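Xyloglucan-specific endo-beta-1,4-glucanase BoGH9A (Bacteroides ovatus, PDB 6DHT) cleaves the beta-1,4-glucan backbone of xyloglucan at internal positions, releasing xyloglucan oligosaccharides as a cell-surface endo-glucanase of glycosyl hydrolase family 9. Local coordinates at residues Q187-Y190 and Y196-R199; G130-M135 and A502-E507; A33-G38 and L88-A93; Y259-S264 and P326-G331. All coordinates share one frame; numbering follows the deposited sequence.

Contact 1 of 4, residues Q187-Y190 and Y196-R199; sequences QSIY and YFSR. With EDO (1,2-ethanediol), chain H.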
loop_
_atom_site.group_PDB
_atom_site.type_symbol
_atom_site.label_atom_id
_atom_site.label_comp_id
_atom_site.label_asym_id
_atom_site.label_seq_id
_atom_site.Cartn_x
_atom_site.Cartn_y
_atom_site.Cartn_z
ATOM N N GLN A 187 2.474 9.190 -1.705
ATOM C CA GLN A 187 3.056 10.535 -1.823
ATOM C C GLN A 187 3.948 10.891 -0.638
ATOM O O GLN A 187 4.805 11.785 -0.749
ATOM C CB GLN A 187 1.944 11.589 -2.088
ATOM C CG GLN A 187 1.407 11.447 -3.500
ATOM C CD GLN A 187 0.457 12.533 -3.999
ATOM O OE1 GLN A 187 0.268 12.629 -5.210
ATOM N NE2 GLN A 187 -0.177 13.276 -3.111
ATOM N N SER A 188 3.793 10.230 0.505
ATOM C CA SER A 188 4.741 10.399 1.614
ATOM C C SER A 188 6.104 9.854 1.168
ATOM O O SER A 188 7.145 10.509 1.342
ATOM C CB SER A 188 4.275 9.659 2.877
ATOM O OG SER A 188 3.036 10.164 3.350
ATOM N N ILE A 189 6.133 8.671 0.569
ATOM C CA ILE A 189 7.406 8.085 0.153
ATOM C C ILE A 189 7.982 8.847 -1.058
ATOM O O ILE A 189 9.203 9.067 -1.159
ATOM C CB ILE A 189 7.252 6.538 -0.087
ATOM C CG1 ILE A 189 7.356 5.760 1.247
ATOM C CG2 ILE A 189 8.294 5.980 -1.033
ATOM C CD1 ILE A 189 6.346 6.055 2.244
ATOM N N TYR A 190 7.105 9.277 -1.957
ATOM C CA TYR A 190 7.529 10.115 -3.081
ATOM C C TYR A 190 8.402 11.303 -2.640
ATOM O O TYR A 190 9.453 11.586 -3.234
ATOM C CB TYR A 190 6.289 10.622 -3.837
ATOM C CG TYR A 190 6.661 11.627 -4.896
ATOM C CD1 TYR A 190 7.104 11.208 -6.148
ATOM C CD2 TYR A 190 6.573 12.993 -4.632
ATOM C CE1 TYR A 190 7.514 12.144 -7.104
ATOM C CE2 TYR A 190 6.950 13.897 -5.558
ATOM C CZ TYR A 190 7.394 13.478 -6.797
ATOM O OH TYR A 190 7.785 14.464 -7.704
ATOM N N TYR A 196 14.536 9.314 -7.587
ATOM C CA TYR A 196 14.125 7.948 -7.915
ATOM C C TYR A 196 12.853 7.950 -8.747
ATOM O O TYR A 196 12.764 7.326 -9.801
ATOM C CB TYR A 196 13.896 7.140 -6.633
ATOM C CG TYR A 196 13.536 5.680 -6.856
ATOM C CD1 TYR A 196 14.530 4.728 -7.016
ATOM C CD2 TYR A 196 12.219 5.261 -6.932
ATOM C CE1 TYR A 196 14.229 3.373 -7.227
ATOM C CE2 TYR A 196 11.899 3.912 -7.137
ATOM C CZ TYR A 196 12.896 2.992 -7.309
ATOM O OH TYR A 196 12.533 1.667 -7.499
ATOM N N PHE A 197 11.858 8.687 -8.269
ATOM C CA PHE A 197 10.594 8.727 -8.970
ATOM C C PHE A 197 10.621 9.543 -10.254
ATOM O O PHE A 197 9.845 9.281 -11.168
ATOM C CB PHE A 197 9.494 9.162 -8.025
ATOM C CG PHE A 197 9.171 8.112 -7.002
ATOM C CD1 PHE A 197 8.558 6.922 -7.382
ATOM C CD2 PHE A 197 9.473 8.301 -5.678
ATOM C CE1 PHE A 197 8.285 5.933 -6.435
ATOM C CE2 PHE A 197 9.193 7.307 -4.734
ATOM C CZ PHE A 197 8.597 6.140 -5.128
ATOM N N SER A 198 11.539 10.503 -10.348
ATOM C CA SER A 198 11.671 11.264 -11.581
ATOM C C SER A 198 12.188 10.394 -12.707
ATOM O O SER A 198 11.746 10.520 -13.843
ATOM C CB SER A 198 12.604 12.459 -11.368
ATOM O OG SER A 198 12.734 13.193 -12.574
ATOM N N ARG A 199 13.088 9.474 -12.373
ATOM C CA ARG A 199 13.688 8.570 -13.345
ATOM C C ARG A 199 12.850 7.333 -13.668
ATOM O O ARG A 199 13.041 6.702 -14.702
ATOM C CB ARG A 199 15.052 8.107 -12.847
ATOM C CG ARG A 199 16.062 9.233 -12.689
ATOM C CD ARG A 199 17.403 8.667 -12.294
ATOM N NE ARG A 199 18.397 9.729 -12.112
ATOM C CZ ARG A 199 19.169 10.213 -13.086
ATOM N NH1 ARG A 199 19.078 9.730 -14.323
ATOM N NH2 ARG A 199 20.039 11.182 -12.823
HETATM C C1 EDO H . 10.557 13.462 -16.304
HETATM O O1 EDO H . 9.238 13.251 -16.820
HETATM C C2 EDO H . 10.410 13.979 -14.880
HETATM O O2 EDO H . 9.778 12.954 -14.114
#
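Phe197 sets its CG beside the backbone N (chi1 -70°), which drives the ring into the backbone of Tyr190, and Tyr190 in turn holds CG opposite its own N (chi1 173°), bringing CD1 and CE1 against Phe197 CB. This is helix-to-helix packing in the alpha-helical barrel of the family 9 catalytic domain: the short helix 194-199 folds back on the last turn of helix 176-192. Phe197 CE2 and CD2 rest on the CA of Tyr190, with CE2 to CA at 3.7 Å, while Tyr190 CD1 meets Phe197 CB, also at 3.7 Å. The two rings meet obliquely, their planes 37° apart. Ile189 meets the outer end of the phenyl ring, its CG2 branch lying against CE2 and CZ. Helices 213-226 and 551-567 cover the same phenyl group through Leu214 and Ser562. An alanine here would remove the ring and would probably leave a gap between the two helices, with Ile189 CG2 and the CA of Tyr190 losing the phenyl group as a neighbour. The carbonyl O of Ile189 approaches the Phe197 ring at its edge, near the plane, 4.0 Å from CE2.

Contact 2 of 4, residues G130-M135 and A502-E507; sequences GQWHRM and ASDDIE. With MG (magnesium ion), chain X.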
loop_
_atom_site.group_PDB
_atom_site.type_symbol
_atom_site.label_atom_id
_atom_site.label_comp_id
_atom_site.label_asym_id
_atom_site.label_seq_id
_atom_site.Cartn_x
_atom_site.Cartn_y
_atom_site.Cartn_z
ATOM N N GLY A 130 -0.102 -4.666 -22.127
ATOM C CA GLY A 130 0.287 -6.023 -22.491
ATOM C C GLY A 130 -0.947 -6.878 -22.750
ATOM O O GLY A 130 -1.958 -6.390 -23.266
ATOM N N GLN A 131 -0.893 -8.152 -22.378
ATOM C CA GLN A 131 -2.009 -9.038 -22.697
ATOM C C GLN A 131 -3.287 -8.705 -21.921
ATOM O O GLN A 131 -4.370 -9.142 -22.304
ATOM C CB GLN A 131 -1.638 -10.506 -22.482
ATOM C CG GLN A 131 -1.354 -10.888 -21.057
ATOM C CD GLN A 131 -1.014 -12.368 -20.922
ATOM O OE1 GLN A 131 -1.560 -13.207 -21.629
ATOM N NE2 GLN A 131 -0.095 -12.685 -20.030
ATOM N N TRP A 132 -3.170 -7.924 -20.844
ATOM C CA TRP A 132 -4.346 -7.577 -20.032
ATOM C C TRP A 132 -4.964 -6.261 -20.474
ATOM O O TRP A 132 -5.179 -5.358 -19.663
ATOM C CB TRP A 132 -3.986 -7.511 -18.541
ATOM C CG TRP A 132 -3.318 -8.775 -18.035
ATOM C CD1 TRP A 132 -3.931 -9.898 -17.570
ATOM C CD2 TRP A 132 -1.918 -9.029 -17.978
ATOM N NE1 TRP A 132 -2.999 -10.833 -17.224
ATOM C CE2 TRP A 132 -1.748 -10.320 -17.462
ATOM C CE3 TRP A 132 -0.784 -8.284 -18.313
ATOM C CZ2 TRP A 132 -0.497 -10.881 -17.280
ATOM C CZ3 TRP A 132 0.447 -8.836 -18.130
ATOM C CH2 TRP A 132 0.593 -10.114 -17.610
ATOM N N HIS A 133 -5.236 -6.154 -21.771
ATOM C CA HIS A 133 -5.890 -4.977 -22.322
ATOM C C HIS A 133 -7.390 -5.157 -22.277
ATOM O O HIS A 133 -7.879 -6.290 -22.326
ATOM C CB HIS A 133 -5.416 -4.701 -23.758
ATOM C CG HIS A 133 -5.562 -5.867 -24.685
ATOM N ND1 HIS A 133 -6.720 -6.116 -25.390
ATOM C CD2 HIS A 133 -4.695 -6.852 -25.025
ATOM C CE1 HIS A 133 -6.562 -7.204 -26.123
ATOM N NE2 HIS A 133 -5.343 -7.669 -25.923
ATOM N N ARG A 134 -8.108 -4.045 -22.161
ATOM C CA ARG A 134 -9.565 -4.071 -22.180
ATOM C C ARG A 134 -10.152 -2.744 -22.598
ATOM O O ARG A 134 -9.470 -1.725 -22.656
ATOM C CB ARG A 134 -10.119 -4.485 -20.816
ATOM C CG ARG A 134 -9.887 -3.489 -19.694
ATOM C CD ARG A 134 -10.362 -4.015 -18.329
ATOM N NE ARG A 134 -10.479 -2.898 -17.400
ATOM C CZ ARG A 134 -9.531 -2.483 -16.561
ATOM N NH1 ARG A 134 -8.391 -3.133 -16.459
ATOM N NH2 ARG A 134 -9.762 -1.428 -15.786
ATOM N N MET A 135 -11.442 -2.772 -22.891
ATOM C CA MET A 135 -12.164 -1.573 -23.274
ATOM C C MET A 135 -12.411 -0.735 -22.037
ATOM O O MET A 135 -12.283 -1.222 -20.915
ATOM C CB MET A 135 -13.509 -1.955 -23.898
ATOM C CG MET A 135 -13.385 -2.908 -25.078
ATOM S SD MET A 135 -12.657 -2.126 -26.530
ATOM C CE MET A 135 -14.139 -1.405 -27.237
ATOM N N ALA A 502 -10.459 -12.132 -12.801
ATOM C CA ALA A 502 -11.305 -13.328 -12.811
ATOM C C ALA A 502 -12.246 -13.312 -13.998
ATOM O O ALA A 502 -12.684 -14.381 -14.446
ATOM C CB ALA A 502 -12.086 -13.453 -11.495
ATOM N N SER A 503 -12.585 -12.136 -14.509
ATOM C CA SER A 503 -13.579 -12.033 -15.576
ATOM C C SER A 503 -12.993 -11.785 -16.944
ATOM O O SER A 503 -13.728 -11.745 -17.932
ATOM C CB SER A 503 -14.597 -10.948 -15.267
ATOM O OG SER A 503 -13.982 -9.671 -15.253
ATOM N N ASP A 504 -11.686 -11.590 -17.030
ATOM C CA ASP A 504 -11.079 -11.455 -18.337
ATOM C C ASP A 504 -10.942 -12.868 -18.845
ATOM O O ASP A 504 -11.345 -13.809 -18.171
ATOM C CB ASP A 504 -9.760 -10.664 -18.313
ATOM C CG ASP A 504 -8.658 -11.318 -17.490
ATOM O OD1 ASP A 504 -8.683 -12.535 -17.216
ATOM O OD2 ASP A 504 -7.705 -10.587 -17.135
ATOM N N ASP A 505 -10.393 -13.028 -20.025
ATOM C CA ASP A 505 -10.280 -14.363 -20.569
ATOM C C ASP A 505 -8.804 -14.686 -20.673
ATOM O O ASP A 505 -8.360 -15.318 -21.612
ATOM C CB ASP A 505 -11.025 -14.434 -21.900
ATOM C CG ASP A 505 -12.514 -14.102 -21.746
ATOM O OD1 ASP A 505 -13.200 -14.766 -20.929
ATOM O OD2 ASP A 505 -12.993 -13.161 -22.417
ATOM N N ILE A 506 -8.060 -14.247 -19.656
ATOM C CA ILE A 506 -6.617 -14.425 -19.589
ATOM C C ILE A 506 -6.279 -15.246 -18.352
ATOM O O ILE A 506 -6.729 -14.930 -17.249
ATOM C CB ILE A 506 -5.907 -13.062 -19.547
ATOM C CG1 ILE A 506 -6.256 -12.277 -20.813
ATOM C CG2 ILE A 506 -4.403 -13.241 -19.422
ATOM C CD1 ILE A 506 -6.098 -10.819 -20.678
ATOM N N GLU A 507 -5.550 -16.335 -18.542
ATOM C CA GLU A 507 -5.243 -17.252 -17.454
ATOM C C GLU A 507 -4.408 -16.547 -16.373
ATOM O O GLU A 507 -4.761 -16.558 -15.197
ATOM C CB GLU A 507 -4.506 -18.490 -17.982
ATOM C CG GLU A 507 -4.054 -19.456 -16.890
ATOM C CD GLU A 507 -3.420 -20.728 -17.431
ATOM O OE1 GLU A 507 -3.588 -21.024 -18.632
ATOM O OE2 GLU A 507 -2.747 -21.429 -16.647
HETATM MG MG MG X . -7.908 -13.882 -15.831
HETATM O O HOH W 1 -6.381 -12.391 -15.604
HETATM O O HOH W 2 -9.488 -15.114 -16.327
HETATM O O HOH W 3 -7.072 -14.980 -14.396
#
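Asp504 OD1 is gripped twice: it binds the magnesium ion at 2.1 Å and accepts the backbone N of Ile506 at 3.0 Å. That N-H arrives from above the carboxylate plane, 64° out of it, and closes an Asx turn. The turn brings the carbonyl O of Ile506 round to the same magnesium, also at 2.1 Å. Ser501 O and three waters bring the count to six ligands. Each water is steadied by a protein oxygen as well: one donates to Asp504 OD2, one to Asp504 O and one to Glu507 O.

From this backbone, Ile506 turns its side chain to the loop 130-135. CG2 stands anti to the backbone N, and it is this branch that reaches Trp132 NE1, at 3.5 Å, and Gln131 OE1, at 3.6 Å; the indole and the isoleucine side chain meet at about a right angle. Asp504 OD2 lies at the edge of the indole, in its plane and near CD1, without a hydrogen bond. The indole N-H is spent on Asp508 O, so Trp132 holds the loop after the metal site by a polar bond as well as by packing. Over one face of the indole lies CG of Gln131.

The carboxylate of Asp504 is thus both a metal ligand and a turn former, and the cation would probably favour its ionised form. The ion is likely to steady the loop that presents Ile506 to Gln131 and Trp132, so the apolar contact probably depends in part on the ion chemistry beside it.

Contact 3 of 4, residues A33-G38 and L88-A93; sequences AVVDSG and LKVNGA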
loop_
_atom_site.group_PDB
_atom_site.type_symbol
_atom_site.label_atom_id
_atom_site.label_comp_id
_atom_site.label_asym_id
_atom_site.label_seq_id
_atom_site.Cartn_x
_atom_site.Cartn_y
_atom_site.Cartn_z
ATOM N N ALA A 33 18.045 -17.670 3.807
ATOM C CA ALA A 33 16.977 -18.560 3.410
ATOM C C ALA A 33 16.618 -19.392 4.629
ATOM O O ALA A 33 17.425 -19.494 5.544
ATOM C CB ALA A 33 17.436 -19.462 2.262
ATOM N N VAL A 34 15.402 -19.907 4.665
ATOM C CA VAL A 34 14.945 -20.718 5.784
ATOM C C VAL A 34 14.353 -22.008 5.254
ATOM O O VAL A 34 13.460 -21.997 4.405
ATOM C CB VAL A 34 13.900 -19.985 6.618
ATOM C CG1 VAL A 34 13.322 -20.909 7.679
ATOM C CG2 VAL A 34 14.525 -18.764 7.268
ATOM N N VAL A 35 14.841 -23.136 5.769
ATOM C CA VAL A 35 14.238 -24.410 5.431
ATOM C C VAL A 35 13.026 -24.590 6.341
ATOM O O VAL A 35 13.144 -24.491 7.560
ATOM C CB VAL A 35 15.235 -25.545 5.628
ATOM C CG1 VAL A 35 14.604 -26.844 5.186
ATOM C CG2 VAL A 35 16.504 -25.318 4.851
ATOM N N ASP A 36 11.860 -24.828 5.754
ATOM C CA ASP A 36 10.599 -24.790 6.481
ATOM C C ASP A 36 10.409 -25.956 7.456
ATOM O O ASP A 36 9.635 -25.841 8.405
ATOM C CB ASP A 36 9.427 -24.773 5.493
ATOM C CG ASP A 36 8.077 -24.594 6.169
ATOM O OD1 ASP A 36 7.905 -23.639 6.952
ATOM O OD2 ASP A 36 7.158 -25.400 5.905
ATOM N N SER A 37 11.093 -27.067 7.197
ATOM C CA SER A 37 10.984 -28.252 8.052
ATOM C C SER A 37 11.997 -29.274 7.606
ATOM O O SER A 37 12.411 -29.276 6.452
ATOM C CB SER A 37 9.581 -28.860 8.006
ATOM O OG SER A 37 9.259 -29.327 6.709
ATOM N N GLY A 38 12.405 -30.123 8.543
ATOM C CA GLY A 38 13.349 -31.187 8.256
ATOM C C GLY A 38 14.672 -30.987 8.960
ATOM O O GLY A 38 14.997 -29.897 9.424
ATOM N N LEU A 88 21.783 -22.776 -4.373
ATOM C CA LEU A 88 21.789 -23.130 -2.963
ATOM C C LEU A 88 21.438 -24.609 -2.862
ATOM O O LEU A 88 20.346 -25.001 -3.242
ATOM C CB LEU A 88 20.751 -22.300 -2.193
ATOM C CG LEU A 88 20.759 -22.364 -0.654
ATOM C CD1 LEU A 88 19.887 -21.246 -0.092
ATOM C CD2 LEU A 88 20.255 -23.628 -0.108
ATOM N N LYS A 89 22.355 -25.417 -2.343
ATOM C CA LYS A 89 22.083 -26.841 -2.119
ATOM C C LYS A 89 22.001 -27.127 -0.622
ATOM O O LYS A 89 22.898 -26.743 0.134
ATOM C CB LYS A 89 23.159 -27.722 -2.768
ATOM C CG LYS A 89 23.041 -27.885 -4.281
ATOM C CD LYS A 89 23.694 -29.203 -4.732
ATOM C CE LYS A 89 23.801 -29.322 -6.249
ATOM N NZ LYS A 89 22.542 -28.932 -6.959
ATOM N N VAL A 90 20.915 -27.780 -0.212
ATOM C CA VAL A 90 20.697 -28.204 1.170
ATOM C C VAL A 90 20.156 -29.612 1.134
ATOM O O VAL A 90 19.056 -29.834 0.627
ATOM C CB VAL A 90 19.609 -27.394 1.915
ATOM C CG1 VAL A 90 19.700 -27.656 3.415
ATOM C CG2 VAL A 90 19.734 -25.961 1.637
ATOM N N ASN A 91 20.916 -30.554 1.687
ATOM C CA ASN A 91 20.498 -31.952 1.722
ATOM C C ASN A 91 20.206 -32.419 0.300
ATOM O O ASN A 91 21.071 -32.325 -0.571
ATOM C CB ASN A 91 19.287 -32.117 2.641
ATOM C CG ASN A 91 19.628 -31.872 4.113
ATOM O OD1 ASN A 91 20.644 -31.239 4.434
ATOM N ND2 ASN A 91 18.782 -32.377 5.014
ATOM N N GLY A 92 18.995 -32.891 0.041
ATOM C CA GLY A 92 18.657 -33.309 -1.305
ATOM C C GLY A 92 18.274 -32.165 -2.225
ATOM O O GLY A 92 18.314 -32.301 -3.447
ATOM N N ALA A 93 17.919 -31.027 -1.632
ATOM C CA ALA A 93 17.191 -29.985 -2.343
ATOM C C ALA A 93 18.090 -28.892 -2.901
ATOM O O ALA A 93 19.209 -28.705 -2.446
ATOM C CB ALA A 93 16.176 -29.378 -1.418
#
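Ala33 and Leu88, and two residues further along Val35 and Val90, make this contact entirely from apolar groups. Ala33 CB touches the CD1 methyl of Leu88 at 3.8 Å. Leu88 has CG anti to its backbone N (chi1 -170°), which carries the branch across toward the other strand. Val35 CG2 faces Val90 CG1 more loosely, at 4.2 Å. In all four residues the bond to CB is directed at the other segment, and all four are buried. Leu75, on the neighbouring strand 72-76, touches Val35, Leu88 and Val90 and so fills in beside both pairs.

Backbone bonding runs inside each sheet, with none passing between the two segments: the CA atoms of Val35 and Val90 are 8.6 Å apart, a spacing at which side chains meet but main chains do not. Ala33 and Val35 bond to Leu75 and Thr73, while Leu88 bonds to Val95. Beyond Val90 the chain reverses in a type II' beta turn, with Ala93 N to Val90 O at 2.8 Å and Val90 N to Ala93 O at 3.0 Å, and so leads into strand 93-99.

Polar groups take no part across the segments. Asp36, itself buried, makes salt bridges with Lys70 and Arg72, and Asn91 ND2 bonds to Lys39 O.

Two strands, one from each of two antiparallel sheets and joined through side chains alone, are what holds a beta sandwich together, here that of the N-terminal Ig-like domain of this family 9 enzyme.

Contact 4 of 4, residues Y259-S264 and P326-G331; sequences YVVQKS and PAIATG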
loop_
_atom_site.group_PDB
_atom_site.type_symbol
_atom_site.label_atom_id
_atom_site.label_comp_id
_atom_site.label_asym_id
_atom_site.label_seq_id
_atom_site.Cartn_x
_atom_site.Cartn_y
_atom_site.Cartn_z
ATOM N N TYR A 259 -24.216 5.380 -7.557
ATOM C CA TYR A 259 -24.630 6.441 -6.639
ATOM C C TYR A 259 -23.445 7.053 -5.914
ATOM O O TYR A 259 -22.454 6.366 -5.694
ATOM C CB TYR A 259 -25.554 5.900 -5.547
ATOM C CG TYR A 259 -26.878 5.347 -6.025
ATOM C CD1 TYR A 259 -26.987 4.035 -6.434
ATOM C CD2 TYR A 259 -28.016 6.136 -6.027
ATOM C CE1 TYR A 259 -28.193 3.515 -6.863
ATOM C CE2 TYR A 259 -29.238 5.623 -6.451
ATOM C CZ TYR A 259 -29.311 4.314 -6.872
ATOM O OH TYR A 259 -30.510 3.782 -7.299
ATOM N N VAL A 260 -23.554 8.321 -5.542
ATOM C CA VAL A 260 -22.717 8.881 -4.475
ATOM C C VAL A 260 -23.570 8.939 -3.217
ATOM O O VAL A 260 -24.769 9.254 -3.268
ATOM C CB VAL A 260 -22.080 10.264 -4.806
ATOM C CG1 VAL A 260 -21.136 10.159 -6.009
ATOM C CG2 VAL A 260 -23.137 11.321 -5.042
ATOM N N VAL A 261 -22.973 8.571 -2.097
ATOM C CA VAL A 261 -23.682 8.487 -0.837
ATOM C C VAL A 261 -23.204 9.521 0.190
ATOM O O VAL A 261 -22.332 10.364 -0.097
ATOM C CB VAL A 261 -23.588 7.076 -0.281
ATOM C CG1 VAL A 261 -24.170 6.085 -1.282
ATOM C CG2 VAL A 261 -22.131 6.717 0.017
ATOM N N GLN A 262 -23.815 9.426 1.373
ATOM C CA GLN A 262 -23.630 10.325 2.510
ATOM C C GLN A 262 -22.224 10.907 2.660
ATOM O O GLN A 262 -21.238 10.172 2.667
ATOM C CB GLN A 262 -23.968 9.566 3.793
ATOM C CG GLN A 262 -23.968 10.404 5.068
ATOM C CD GLN A 262 -23.551 9.607 6.305
ATOM O OE1 GLN A 262 -24.223 8.656 6.708
ATOM N NE2 GLN A 262 -22.418 9.990 6.907
ATOM N N LYS A 263 -22.153 12.220 2.813
ATOM C CA LYS A 263 -20.910 12.891 3.188
ATOM C C LYS A 263 -20.433 12.404 4.553
ATOM O O LYS A 263 -21.237 12.189 5.453
ATOM C CB LYS A 263 -21.145 14.402 3.232
ATOM C CG LYS A 263 -21.462 15.031 1.896
ATOM C CD LYS A 263 -22.002 16.447 2.101
ATOM C CE LYS A 263 -22.285 17.138 0.788
ATOM N NZ LYS A 263 -23.331 18.204 0.947
ATOM N N SER A 264 -19.120 12.222 4.723
ATOM C CA SER A 264 -18.585 11.790 6.018
ATOM C C SER A 264 -17.411 12.675 6.423
ATOM O O SER A 264 -16.759 13.276 5.577
ATOM C CB SER A 264 -18.142 10.338 5.974
ATOM O OG SER A 264 -17.006 10.196 5.134
ATOM N N PRO A 326 -32.039 3.154 -2.247
ATOM C CA PRO A 326 -31.811 1.732 -1.999
ATOM C C PRO A 326 -30.738 1.503 -0.950
ATOM O O PRO A 326 -29.867 2.363 -0.754
ATOM C CB PRO A 326 -31.340 1.211 -3.362
ATOM C CG PRO A 326 -30.731 2.381 -4.013
ATOM C CD PRO A 326 -31.545 3.564 -3.571
ATOM N N ALA A 327 -30.806 0.368 -0.277
ATOM C CA ALA A 327 -29.809 0.023 0.715
ATOM C C ALA A 327 -28.468 -0.138 0.003
ATOM O O ALA A 327 -28.416 -0.585 -1.141
ATOM C CB ALA A 327 -30.190 -1.250 1.420
ATOM N N ILE A 328 -27.397 0.256 0.685
ATOM C CA ILE A 328 -26.038 0.149 0.161
ATOM C C ILE A 328 -25.318 -0.944 0.929
ATOM O O ILE A 328 -25.330 -0.933 2.155
ATOM C CB ILE A 328 -25.293 1.476 0.365
ATOM C CG1 ILE A 328 -26.077 2.646 -0.238
ATOM C CG2 ILE A 328 -23.872 1.382 -0.213
ATOM C CD1 ILE A 328 -26.258 2.587 -1.733
ATOM N N ALA A 329 -24.688 -1.900 0.235
ATOM C CA ALA A 329 -24.064 -3.044 0.899
ATOM C C ALA A 329 -22.608 -3.301 0.509
ATOM O O ALA A 329 -22.073 -4.374 0.761
ATOM C CB ALA A 329 -24.886 -4.302 0.624
ATOM N N THR A 330 -21.990 -2.289 -0.087
ATOM C CA THR A 330 -20.596 -2.381 -0.521
ATOM C C THR A 330 -19.693 -1.897 0.617
ATOM O O THR A 330 -20.168 -1.674 1.709
ATOM C CB THR A 330 -20.387 -1.548 -1.763
ATOM O OG1 THR A 330 -20.744 -0.207 -1.468
ATOM C CG2 THR A 330 -21.262 -2.061 -2.905
ATOM N N GLY A 331 -18.387 -1.721 0.372
ATOM C CA GLY A 331 -17.445 -1.517 1.467
ATOM C C GLY A 331 -17.778 -0.333 2.367
ATOM O O GLY A 331 -18.036 0.758 1.884
#
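Tyr259 sits at the start of strand 259-260, in the small mixed sheet of the family 9 catalytic domain, and it reaches out to Pro326 in the loop between helices 317-321 and 339-353. Its CB points toward that loop, and with chi1 at -64° CG lies beside the backbone N, a setting that brings the ring to Pro326. The first ring atom to arrive is CE1, 4.0 Å from Pro326 CG; CZ follows at 3.7 Å from the same carbon, and the hydroxyl OH ends 3.6 Å from it, with Pro326 CD a little further off. The proline, entered through a cis peptide bond, comes from the opposite direction to the tyrosine. With a serine in its place, the ring and its phenolic hydroxyl would be gone, and CG and CD of Pro326 are likely to lose their packing partner, leaving this end of the loop less closely packed.

Further on, Val261 and Ile328 slide past each other in opposite directions, Val261 CG1 lying 4.1 Å from Ile328 CG1 and equally far from CD1. Ile328 also touches Lys239 and Thr241 of the adjacent strand, and its side chain is about 10 Å from that of Asp171, the predicted nucleophile. Past the strand, Lys263 forms salt bridges with Asp230 and Asp233. Its carbonyl O takes a bond from Gln262 NE2, at 2.9 Å and 164° at the hydrogen, with the donor lifted 37° from the carbonyl plane.

In the fold
From the N terminus, contact 3 comes first: it closes the loop between 38 and 88 and holds the two sheets of the Ig-like domain together. Contact 2 then opens at 130-135 and does not close until 502-507, spanning most of the catalytic domain. Inside that long loop, contact 1 closes a tight helical turn-back at 187-199, and contact 4 follows in series, closing 264 to 326 and tying the small mixed sheet to a later loop. None of the loops cross. Contacts 3 and 4 lie on opposite sides of the chain's centre, their centres about 51 Å apart, and no two contacts touch.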